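Local atomic coordinates of nitrogenase molybdenum-iron protein alpha chain (Clostridium pasteurianum, PDB entry 4WES), a protein that forms, with the beta chain, the molybdenum-iron component of nitrogenase, which reduces dinitrogen to ammonia at an iron-molybdenum cofactor. Residues 21-35 and 431-445. Residues are numbered along the deposited sequence; the frame is centred on the assembly and turned at random. Where two conformers were deposited one is given.
Sequences RSGHIVIKTEETPNP and MKEMHDGTILIDDMN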
ATOM      1  N   ARG A  21      39.417  28.236 -13.486  1.00 14.51           N
ATOM      2  CA  ARG A  21      39.214  27.075 -12.616  1.00 13.56           C
ATOM      3  C   ARG A  21      40.490  26.558 -11.969  1.00 15.27           C
ATOM      4  O   ARG A  21      40.425  26.003 -10.860  1.00 15.10           O
ATOM      5  CB  ARG A  21      38.512  25.933 -13.362  1.00 13.75           C
ATOM      6  CG  ARG A  21      37.059  26.161 -13.703  1.00 13.13           C
ATOM      7  CD  ARG A  21      36.163  26.201 -12.463  1.00 12.20           C
ATOM      8  NE  ARG A  21      36.163  24.910 -11.748  1.00 11.03           N
ATOM      9  CZ  ARG A  21      35.994  24.786 -10.442  1.00 10.78           C
ATOM     10  NH1 ARG A  21      36.037  23.587  -9.901  1.00 11.23           N
ATOM     11  NH2 ARG A  21      35.865  25.861  -9.659  1.00 11.29           N
ATOM     12  N   SER A  22      41.642  26.754 -12.594  1.00 15.04           N
ATOM     13  CA  SER A  22      42.880  26.215 -12.085  0.52 13.36           C
ATOM     14  C   SER A  22      43.113  26.627 -10.648  1.00 13.36           C
ATOM     15  O   SER A  22      43.556  25.829  -9.844  1.00 15.44           O
ATOM     16  CB  SER A  22      44.053  26.688 -12.932  0.52 12.60           C
ATOM     17  OG  SER A  22      45.280  26.144 -12.494  0.52 13.28           O
ATOM     18  N   GLY A  23      42.822  27.882 -10.317  1.00 13.06           N
ATOM     19  CA  GLY A  23      43.077  28.342  -8.968  1.00 14.54           C
ATOM     20  C   GLY A  23      42.193  27.742  -7.899  1.00 12.36           C
ATOM     21  O   GLY A  23      42.511  27.815  -6.712  1.00 13.33           O
ATOM     22  N   HIS A  24      41.066  27.142  -8.298  1.00 12.41           N
ATOM     23  CA  HIS A  24      40.101  26.523  -7.380  1.00 12.26           C
ATOM     24  C   HIS A  24      40.452  25.077  -7.018  1.00 11.87           C
ATOM     25  O   HIS A  24      39.710  24.442  -6.266  1.00 12.47           O
ATOM     26  CB  HIS A  24      38.713  26.579  -8.000  1.00 12.02           C
ATOM     27  CG  HIS A  24      38.195  27.965  -8.170  1.00 12.26           C
ATOM     28  ND1 HIS A  24      37.265  28.543  -7.316  1.00 12.05           N
ATOM     29  CD2 HIS A  24      38.495  28.908  -9.089  1.00 12.14           C
ATOM     30  CE1 HIS A  24      37.029  29.783  -7.707  1.00 11.99           C
ATOM     31  NE2 HIS A  24      37.751  30.022  -8.792  1.00 13.08           N
ATOM     32  N   ILE A  25      41.538  24.564  -7.585  1.00 12.20           N
ATOM     33  CA  ILE A  25      41.919  23.162  -7.390  1.00 12.65           C
ATOM     34  C   ILE A  25      43.367  23.179  -6.923  1.00 12.92           C
ATOM     35  O   ILE A  25      44.219  23.717  -7.616  1.00 14.88           O
ATOM     36  CB  ILE A  25      41.788  22.361  -8.702  1.00 13.45           C
ATOM     37  CG1 ILE A  25      40.376  22.420  -9.218  1.00 14.66           C
ATOM     38  CG2 ILE A  25      42.209  20.913  -8.469  1.00 15.64           C
ATOM     39  CD1 ILE A  25      40.250  21.997 -10.660  1.00 20.00           C
ATOM     40  N   VAL A  26      43.640  22.601  -5.762  1.00 12.31           N
ATOM     41  CA  VAL A  26      44.991  22.556  -5.257  1.00 13.57           C
ATOM     42  C   VAL A  26      45.275  21.210  -4.647  1.00 12.86           C
ATOM     43  O   VAL A  26      44.388  20.553  -4.093  1.00 13.51           O
ATOM     44  CB  VAL A  26      45.321  23.690  -4.248  1.00 14.60           C
ATOM     45  CG1 VAL A  26      45.254  25.063  -4.901  1.00 17.44           C
ATOM     46  CG2 VAL A  26      44.416  23.633  -3.028  1.00 15.56           C
ATOM     47  N   ILE A  27      46.531  20.786  -4.764  1.00 14.85           N
ATOM     48  CA  ILE A  27      46.989  19.533  -4.175  1.00 15.32           C
ATOM     49  C   ILE A  27      47.904  19.853  -2.986  1.00 16.69           C
ATOM     50  O   ILE A  27      48.874  20.592  -3.128  1.00 21.17           O
ATOM     51  CB  ILE A  27      47.689  18.632  -5.227  1.00 18.23           C
ATOM     52  CG1 ILE A  27      46.690  18.228  -6.350  1.00 20.66           C
ATOM     53  CG2 ILE A  27      48.283  17.398  -4.565  1.00 18.74           C
ATOM     54  CD1 ILE A  27      47.307  17.534  -7.562  1.00 26.73           C
ATOM     55  N   LYS A  28      47.592  19.304  -1.812  1.00 15.35           N
ATOM     56  CA  LYS A  28      48.420  19.449  -0.631  1.00 15.87           C
ATOM     57  C   LYS A  28      49.539  18.426  -0.728  1.00 17.64           C
ATOM     58  O   LYS A  28      49.262  17.254  -0.942  1.00 19.11           O
ATOM     59  CB  LYS A  28      47.591  19.165   0.636  1.00 17.66           C
ATOM     60  CG  LYS A  28      48.391  19.202   1.920  1.00 17.85           C
ATOM     61  CD  LYS A  28      47.539  19.068   3.160  1.00 17.90           C
ATOM     62  CE  LYS A  28      48.412  19.155   4.401  1.00 19.39           C
ATOM     63  NZ  LYS A  28      47.679  19.185   5.687  1.00 19.07           N
ATOM     64  N   THR A  29      50.770  18.869  -0.524  1.00 18.25           N
ATOM     65  CA  THR A  29      51.918  17.989  -0.554  1.00 19.34           C
ATOM     66  C   THR A  29      52.855  18.249   0.600  1.00 20.68           C
ATOM     67  O   THR A  29      52.773  19.285   1.283  1.00 19.49           O
ATOM     68  CB  THR A  29      52.737  18.163  -1.856  1.00 22.86           C
ATOM     69  OG1 THR A  29      53.336  19.469  -1.879  1.00 24.88           O
ATOM     70  CG2 THR A  29      51.864  17.952  -3.114  1.00 29.29           C
ATOM     71  N   GLU A  30      53.788  17.326   0.781  1.00 23.46           N
ATOM     72  CA  GLU A  30      54.793  17.491   1.803  1.00 22.07           C
ATOM     73  C   GLU A  30      55.599  18.763   1.524  1.00 24.25           C
ATOM     74  O   GLU A  30      55.918  19.507   2.446  1.00 28.57           O
ATOM     75  CB  GLU A  30      55.686  16.244   1.870  1.00 25.54           C
ATOM     76  CG  GLU A  30      56.513  16.104   3.137  1.00 29.73           C
ATOM     77  CD  GLU A  30      57.166  14.738   3.237  1.00 61.12           C
ATOM     78  OE1 GLU A  30      57.366  14.164   2.124  1.00 91.61           O
ATOM     79  OE2 GLU A  30      57.436  14.275   4.414  1.00149.45           O
ATOM     80  N   GLU A  31      55.873  19.043   0.249  1.00 27.43           N
ATOM     81  CA  GLU A  31      56.669  20.219  -0.116  1.00 34.20           C
ATOM     82  C   GLU A  31      55.892  21.512   0.080  1.00 35.23           C
ATOM     83  O   GLU A  31      56.477  22.509   0.514  1.00 41.46           O
ATOM     84  CB  GLU A  31      57.161  20.147  -1.570  1.00 56.65           C
ATOM     85  CG  GLU A  31      57.548  18.756  -2.065  1.00 91.95           C
ATOM     86  CD  GLU A  31      58.615  18.080  -1.211  1.00141.16           C
ATOM     87  OE1 GLU A  31      59.452  18.820  -0.615  1.00184.29           O
ATOM     88  OE2 GLU A  31      58.624  16.798  -1.139  1.00191.75           O
ATOM     89  N   THR A  32      54.591  21.497  -0.240  1.00 29.89           N
ATOM     90  CA  THR A  32      53.715  22.672  -0.056  1.00 28.45           C
ATOM     91  C   THR A  32      52.443  22.217   0.665  1.00 20.17           C
ATOM     92  O   THR A  32      51.429  21.857   0.041  1.00 21.35           O
ATOM     93  CB  THR A  32      53.387  23.417  -1.382  1.00 61.10           C
ATOM     94  OG1 THR A  32      52.275  22.802  -2.056  1.00 74.69           O
ATOM     95  CG2 THR A  32      54.594  23.424  -2.284  1.00 45.76           C
ATOM     96  N   PRO A  33      52.494  22.244   1.997  1.00 22.60           N
ATOM     97  CA  PRO A  33      51.358  21.713   2.767  1.00 22.05           C
ATOM     98  C   PRO A  33      50.205  22.711   2.871  1.00 24.54           C
ATOM     99  O   PRO A  33      49.096  22.321   3.239  1.00 22.58           O
ATOM    100  CB  PRO A  33      51.964  21.428   4.141  1.00 30.75           C
ATOM    101  CG  PRO A  33      53.154  22.323   4.219  1.00 30.04           C
ATOM    102  CD  PRO A  33      53.686  22.471   2.828  1.00 27.80           C
ATOM    103  N   ASN A  34      50.449  23.981   2.544  1.00 22.58           N
ATOM    104  CA  ASN A  34      49.440  25.001   2.733  1.00 26.33           C
ATOM    105  C   ASN A  34      49.208  25.845   1.465  1.00 25.16           C
ATOM    106  O   ASN A  34      49.282  27.058   1.503  1.00 25.28           O
ATOM    107  CB  ASN A  34      49.828  25.883   3.935  1.00 38.18           C
ATOM    108  CG  ASN A  34      51.262  26.375   3.874  1.00 87.32           C
ATOM    109  OD1 ASN A  34      52.102  25.859   3.128  1.00112.45           O
ATOM    110  ND2 ASN A  34      51.554  27.387   4.681  1.00 96.50           N
ATOM    111  N   PRO A  35      48.874  25.199   0.343  1.00 20.89           N
ATOM    112  CA  PRO A  35      48.684  25.998  -0.853  1.00 19.50           C
ATOM    113  C   PRO A  35      47.526  26.963  -0.722  1.00 17.63           C
ATOM    114  O   PRO A  35      46.514  26.660  -0.095  1.00 22.96           O
ATOM    115  CB  PRO A  35      48.366  24.965  -1.932  1.00 22.87           C
ATOM    116  CG  PRO A  35      47.819  23.795  -1.181  1.00 21.69           C
ATOM    117  CD  PRO A  35      48.596  23.774   0.115  1.00 23.84           C
ATOM    118  N   MET A 431      42.274  22.353   5.147  1.00 11.55           N
ATOM    119  CA  MET A 431      43.481  21.823   4.526  0.53 13.05           C
ATOM    120  C   MET A 431      44.447  21.241   5.595  1.00 13.23           C
ATOM    121  O   MET A 431      45.079  20.197   5.383  1.00 14.03           O
ATOM    122  CB  MET A 431      44.129  22.927   3.676  0.53 15.70           C
ATOM    123  CG  MET A 431      45.001  22.474   2.516  0.53 16.45           C
ATOM    124  SD  MET A 431      45.535  23.960   1.649  0.53 26.92           S
ATOM    125  CE  MET A 431      44.124  24.504   0.652  0.53 18.88           C
ATOM    126  N   LYS A 432      44.567  21.935   6.731  1.00 13.92           N
ATOM    127  CA  LYS A 432      45.493  21.522   7.784  1.00 14.87           C
ATOM    128  C   LYS A 432      45.223  20.098   8.218  1.00 15.06           C
ATOM    129  O   LYS A 432      46.166  19.366   8.576  1.00 18.26           O
ATOM    130  CB  LYS A 432      45.426  22.436   8.993  1.00 18.64           C
ATOM    131  CG  LYS A 432      46.446  23.555   8.991  1.00 34.60           C
ATOM    132  CD  LYS A 432      45.791  24.921   8.910  1.00 61.19           C
ATOM    133  CE  LYS A 432      46.544  26.035   9.612  1.00 75.78           C
ATOM    134  NZ  LYS A 432      45.640  27.206   9.656  1.00130.39           N
ATOM    135  N   GLU A 433      43.954  19.698   8.206  1.00 13.56           N
ATOM    136  CA  GLU A 433      43.579  18.384   8.705  1.00 14.85           C
ATOM    137  C   GLU A 433      43.785  17.275   7.682  1.00 13.94           C
ATOM    138  O   GLU A 433      43.853  16.107   8.044  1.00 17.46           O
ATOM    139  CB  GLU A 433      42.113  18.428   9.169  1.00 16.41           C
ATOM    140  CG  GLU A 433      41.660  17.185   9.910  1.00 16.80           C
ATOM    141  CD  GLU A 433      40.484  17.420  10.825  1.00 15.94           C
ATOM    142  OE1 GLU A 433      40.304  18.557  11.283  1.00 18.50           O
ATOM    143  OE2 GLU A 433      39.789  16.427  11.090  1.00 16.59           O
ATOM    144  N   MET A 434      43.888  17.621   6.406  1.00 13.22           N
ATOM    145  CA  MET A 434      43.996  16.637   5.338  1.00 13.13           C
ATOM    146  C   MET A 434      45.423  16.103   5.234  1.00 14.81           C
ATOM    147  O   MET A 434      46.394  16.748   5.614  1.00 17.03           O
ATOM    148  CB  MET A 434      43.606  17.277   4.025  1.00 13.06           C
ATOM    149  CG  MET A 434      42.134  17.669   4.033  1.00 13.00           C
ATOM    150  SD  MET A 434      41.562  18.542   2.559  1.00 13.43           S
ATOM    151  CE  MET A 434      41.696  17.263   1.320  1.00 13.79           C
ATOM    152  N   HIS A 435      45.553  14.887   4.758  1.00 15.85           N
ATOM    153  CA  HIS A 435      46.901  14.372   4.670  1.00 18.28           C
ATOM    154  C   HIS A 435      47.585  14.758   3.361  1.00 15.42           C
ATOM    155  O   HIS A 435      46.979  15.274   2.437  1.00 16.13           O
ATOM    156  CB  HIS A 435      46.942  12.885   4.955  1.00 24.73           C
ATOM    157  CG  HIS A 435      46.317  12.047   3.901  1.00 20.51           C
ATOM    158  ND1 HIS A 435      46.951  11.784   2.697  1.00 24.64           N
ATOM    159  CD2 HIS A 435      45.184  11.310   3.896  1.00 37.25           C
ATOM    160  CE1 HIS A 435      46.197  10.962   1.977  1.00 26.01           C
ATOM    161  NE2 HIS A 435      45.117  10.666   2.680  1.00 48.17           N
ATOM    162  N   ASP A 436      48.896  14.553   3.323  1.00 18.35           N
ATOM    163  CA  ASP A 436      49.668  14.917   2.147  1.00 18.49           C
ATOM    164  C   ASP A 436      49.225  14.086   0.943  1.00 16.50           C
ATOM    165  O   ASP A 436      48.856  12.918   1.096  1.00 18.90           O
ATOM    166  CB  ASP A 436      51.163  14.725   2.403  1.00 22.02           C
ATOM    167  CG  ASP A 436      51.736  15.777   3.345  1.00 27.39           C
ATOM    168  OD1 ASP A 436      51.069  16.807   3.580  1.00 26.57           O
ATOM    169  OD2 ASP A 436      52.875  15.575   3.856  1.00 32.46           O
ATOM    170  N   GLY A 437      49.230  14.710  -0.234  1.00 16.73           N
ATOM    171  CA  GLY A 437      48.838  14.055  -1.479  1.00 19.95           C
ATOM    172  C   GLY A 437      47.363  14.096  -1.847  1.00 30.05           C
ATOM    173  O   GLY A 437      46.928  13.497  -2.821  1.00123.75           O
ATOM    174  N   THR A 438      46.594  14.833  -1.050  1.00 13.45           N
ATOM    175  CA  THR A 438      45.159  14.993  -1.245  1.00 12.87           C
ATOM    176  C   THR A 438      44.848  16.242  -2.077  1.00 12.78           C
ATOM    177  O   THR A 438      45.690  17.129  -2.234  1.00 14.32           O
ATOM    178  CB  THR A 438      44.434  15.009   0.124  1.00 14.31           C
ATOM    179  OG1 THR A 438      44.892  16.107   0.904  1.00 15.66           O
ATOM    180  CG2 THR A 438      44.616  13.681   0.823  1.00 17.37           C
ATOM    181  N   ILE A 439      43.625  16.297  -2.586  1.00 11.96           N
ATOM    182  CA  ILE A 439      43.221  17.372  -3.449  1.00 11.98           C
ATOM    183  C   ILE A 439      41.994  18.085  -2.911  1.00 11.30           C
ATOM    184  O   ILE A 439      41.082  17.461  -2.373  1.00 11.66           O
ATOM    185  CB  ILE A 439      43.003  16.861  -4.896  1.00 13.40           C
ATOM    186  CG1 ILE A 439      42.851  17.978  -5.946  1.00 14.09           C
ATOM    187  CG2 ILE A 439      41.878  15.850  -4.972  1.00 15.33           C
ATOM    188  CD1 ILE A 439      43.015  17.470  -7.357  1.00 17.23           C
ATOM    189  N   LEU A 440      41.999  19.409  -3.090  1.00 11.17           N
ATOM    190  CA  LEU A 440      40.883  20.249  -2.736  1.00 11.03           C
ATOM    191  C   LEU A 440      40.296  20.835  -4.008  1.00 11.39           C
ATOM    192  O   LEU A 440      41.033  21.298  -4.871  1.00 12.69           O
ATOM    193  CB  LEU A 440      41.348  21.368  -1.807  1.00 13.09           C
ATOM    194  CG  LEU A 440      41.775  20.851  -0.429  1.00 14.04           C
ATOM    195  CD1 LEU A 440      43.238  20.486  -0.358  1.00 14.24           C
ATOM    196  CD2 LEU A 440      41.347  21.742   0.724  1.00 19.14           C
ATOM    197  N   ILE A 441      38.952  20.823  -4.085  1.00 10.63           N
ATOM    198  CA  ILE A 441      38.256  21.353  -5.259  1.00 10.80           C
ATOM    199  C   ILE A 441      37.125  22.284  -4.797  1.00 11.05           C
ATOM    200  O   ILE A 441      36.104  21.844  -4.258  1.00 12.28           O
ATOM    201  CB  ILE A 441      37.653  20.243  -6.145  1.00 11.03           C
ATOM    202  CG1 ILE A 441      38.714  19.201  -6.551  1.00 13.30           C
ATOM    203  CG2 ILE A 441      37.012  20.892  -7.360  1.00 12.05           C
ATOM    204  CD1 ILE A 441      38.131  18.001  -7.273  1.00 13.52           C
ATOM    205  N   ASP A 442      37.298  23.571  -5.031  1.00 10.10           N
ATOM    206  CA  ASP A 442      36.295  24.575  -4.708  1.00 10.36           C
ATOM    207  C   ASP A 442      35.276  24.669  -5.836  1.00  9.73           C
ATOM    208  O   ASP A 442      35.628  24.718  -7.014  1.00 10.92           O
ATOM    209  CB  ASP A 442      36.965  25.927  -4.466  1.00 10.31           C
ATOM    210  CG  ASP A 442      35.986  27.025  -4.178  1.00 10.35           C
ATOM    211  OD1 ASP A 442      35.390  26.969  -3.078  1.00 10.56           O
ATOM    212  OD2 ASP A 442      35.808  27.902  -5.047  1.00 11.27           O
ATOM    213  N   ASP A 443      33.991  24.732  -5.467  1.00  9.37           N
ATOM    214  CA  ASP A 443      32.897  24.786  -6.440  1.00  9.58           C
ATOM    215  C   ASP A 443      33.053  23.650  -7.458  1.00  9.50           C
ATOM    216  O   ASP A 443      32.955  23.840  -8.672  1.00 10.92           O
ATOM    217  CB  ASP A 443      32.806  26.164  -7.109  1.00 10.29           C
ATOM    218  CG  ASP A 443      31.469  26.447  -7.810  1.00  9.75           C
ATOM    219  OD1 ASP A 443      30.501  25.662  -7.715  1.00 10.49           O
ATOM    220  OD2 ASP A 443      31.424  27.505  -8.520  1.00 10.99           O
ATOM    221  N   MET A 444      33.265  22.450  -6.962  1.00  9.94           N
ATOM    222  CA  MET A 444      33.365  21.251  -7.812  1.00  9.74           C
ATOM    223  C   MET A 444      32.138  21.098  -8.661  1.00  9.36           C
ATOM    224  O   MET A 444      31.006  21.096  -8.144  1.00 10.63           O
ATOM    225  CB  MET A 444      33.499  20.013  -6.919  1.00 10.09           C
ATOM    226  CG  MET A 444      33.747  18.754  -7.726  1.00 10.67           C
ATOM    227  SD  MET A 444      33.642  17.227  -6.750  1.00 11.22           S
ATOM    228  CE  MET A 444      31.912  17.151  -6.423  1.00 12.29           C
ATOM    229  N   ASN A 445      32.348  20.934  -9.965  1.00  9.52           N
ATOM    230  CA  ASN A 445      31.241  20.764 -10.901  1.00  9.84           C
ATOM    231  C   ASN A 445      31.141  19.326 -11.376  1.00  9.46           C
ATOM    232  O   ASN A 445      31.950  18.483 -11.023  1.00 10.00           O
ATOM    233  CB  ASN A 445      31.356  21.776 -12.031  1.00 10.17           C
ATOM    234  CG  ASN A 445      32.623  21.609 -12.814  1.00 10.69           C
ATOM    235  OD1 ASN A 445      32.943  20.509 -13.291  1.00 11.46           O
ATOM    236  ND2 ASN A 445      33.371  22.700 -12.988  1.00 11.77           N
TER
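Strand 25-27 pairs antiparallel with strand 439-441 as the outermost strand, within this chain, of a mixed sheet, and polar side chains clasp both ends. Val-26 and Leu-440 form the hydrogen-bonded pair, with Leu-440 N 2.8 Å from Val-26 O, and the ladder continues through Lys-28 N to Thr-438 O and Asp-442 N to His-24 O. Ile-25, Ile-27, Ile-439 and Ile-441 share one face; CG2 of Ile-25 lies alongside CD1 of Ile-439 at 3.7 Å. On the face of Val-26 and Leu-440, in one of two conformers, Met-431 sets CE on Val-26 CG2 and its sulfur against CD of Pro-35.

At one end Lys-28, CG anti to the backbone N (chi1 176°) and fully extended, donates from NZ to Met-431 O and Met-434 O, both at 2.8 Å, bridging the last turn of weakly bonded helix 430-433 and the residue after it. Met-431 O also takes the N-H of Met-434, from the opposite face of its plane. In the type II turn from His-435 to Thr-438, third-position Gly-437, whose positive phi (88°) suits glycine, donates its N-H to Lys-28 O.

At the other end His-24 ND1 donates in its ring plane to the anti lone pair of Asp-442 OD2 at 2.8 Å, ring and carboxylate nearly coplanar (16°); Tyr-375 holds the other oxygen. Arg-21 grips Asp-442 O end-on, NH2 at 2.9 Å and NH1 at 3.1 Å, and NH1 also salt-bridges Asp-448 of helix 446-456.

Helix 5-10 packs on Ile-25 and Ile-441, and strand 361-367 runs parallel to 439-441 along its other edge.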